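Local coordinates for protein glucose-6-phosphate dehydrogenase (PDB 5AQ1) that catalyses the NADP-dependent oxidation of glucose 6-phosphate, the entry step of the oxidative pentose phosphate pathway, at residues B[98-101]-B[102-105]. Sequence-based numbering, arbitrary orientation.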
loop_
_atom_site.group_PDB
_atom_site.type_symbol
_atom_site.label_atom_id
_atom_site.label_comp_id
_atom_site.label_asym_id
_atom_site.label_seq_id
_atom_site.Cartn_x
_atom_site.Cartn_y
_atom_site.Cartn_z
ATOM N N GLY B 98 1.454 52.131 5.407
ATOM C CA GLY B 98 2.066 53.450 5.603
ATOM C C GLY B 98 3.574 53.344 5.761
ATOM O O GLY B 98 4.135 53.830 6.744
ATOM N N CYS B 99 4.228 52.702 4.791
ATOM C CA CYS B 99 5.683 52.561 4.798
ATOM C C CYS B 99 6.273 53.692 3.973
ATOM O O CYS B 99 5.923 53.855 2.803
ATOM C CB CYS B 99 6.120 51.214 4.217
ATOM S SG CYS B 99 7.916 50.988 4.170
ATOM N N HIS B 100 7.169 54.465 4.582
ATOM C CA HIS B 100 7.730 55.645 3.935
ATOM C C HIS B 100 8.830 55.257 2.950
ATOM O O HIS B 100 9.739 54.492 3.283
ATOM C CB HIS B 100 8.260 56.632 4.982
ATOM C CG HIS B 100 8.607 57.982 4.429
ATOM N ND1 HIS B 100 7.859 58.604 3.450
ATOM C CD2 HIS B 100 9.608 58.839 4.739
ATOM C CE1 HIS B 100 8.395 59.778 3.170
ATOM N NE2 HIS B 100 9.456 59.947 3.939
ATOM N N VAL B 101 8.733 55.797 1.738
ATOM C CA VAL B 101 9.660 55.483 0.650
ATOM C C VAL B 101 11.001 56.179 0.862
ATOM O O VAL B 101 12.050 55.585 0.627
ATOM C CB VAL B 101 9.080 55.898 -0.723
ATOM C CG1 VAL B 101 10.063 55.592 -1.849
ATOM C CG2 VAL B 101 7.753 55.198 -0.980
ATOM N N GLY B 102 10.959 57.438 1.295
ATOM C CA GLY B 102 12.168 58.225 1.532
ATOM C C GLY B 102 13.125 57.600 2.534
ATOM O O GLY B 102 14.342 57.668 2.356
ATOM N N ASN B 103 12.575 57.002 3.589
ATOM C CA ASN B 103 13.374 56.311 4.609
ATOM C C ASN B 103 14.179 55.158 4.029
ATOM O O ASN B 103 15.351 54.984 4.371
ATOM C CB ASN B 103 12.484 55.794 5.747
ATOM C CG ASN B 103 11.985 56.905 6.657
ATOM O OD1 ASN B 103 12.574 57.986 6.726
ATOM N ND2 ASN B 103 10.894 56.641 7.367
ATOM N N PHE B 104 13.553 54.379 3.150
ATOM C CA PHE B 104 14.251 53.293 2.470
ATOM C C PHE B 104 15.318 53.812 1.503
ATOM O O PHE B 104 16.440 53.306 1.487
ATOM C CB PHE B 104 13.269 52.390 1.723
ATOM C CG PHE B 104 13.939 51.312 0.917
ATOM C CD1 PHE B 104 14.638 50.293 1.548
ATOM C CD2 PHE B 104 13.882 51.323 -0.470
ATOM C CE1 PHE B 104 15.264 49.303 0.814
ATOM C CE2 PHE B 104 14.503 50.334 -1.210
ATOM C CZ PHE B 104 15.195 49.323 -0.567
ATOM N N LEU B 105 14.971 54.820 0.703
ATOM C CA LEU B 105 15.912 55.402 -0.261
ATOM C C LEU B 105 17.116 56.043 0.427
ATOM O O LEU B 105 18.200 56.098 -0.147
ATOM C CB LEU B 105 15.215 56.426 -1.167
ATOM C CG LEU B 105 14.105 55.900 -2.085
ATOM C CD1 LEU B 105 13.529 57.040 -2.912
ATOM C CD2 LEU B 105 14.600 54.779 -2.991
#
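His100 leans its ring forward over the backbone of Gly102 where the chain turns into the short helix 101-105. Its CG lies anti to the backbone N (chi1 -169°), beside the carbonyl carbon, which carries the ring along the first turn. One ring face covers Gly102. Gly102 N sits over the ring centre, and Gly102 CA makes a CH-pi contact, 4.2 Å from the centroid of the His100 ring. Asn103 approaches at the ring edge. Its amide stands nearly upright to the imidazole, the planes 87° apart. Asn103 CG is 3.6 Å from His100 CD2, and Asn103 ND2 lies 3.6 Å from His100 CB.

Val101 and Leu105 run side by side, one helical turn apart. Val101 CG1, anti to its own N, reaches Leu105 CD1 at 3.9 Å. In the backbone, Leu105 N donates a nearly straight hydrogen bond to Val101 O (3.0 Å, 167°).

Phe91 touches both Val101 and Leu105. Phe104 instead meets the rings of Phe54 and Tyr57 on helix 43-58, and Cys99 is joined to Cys58 by a disulfide. Residues 98-105 thus lie against helix 43-58 within the NAD-binding domain. Across this turn the chemistry is mostly van der Waals: the Leu105 N to Val101 O bond closes a helical turn, while a polar ring and amide pack on one flank and aliphatic branches on another.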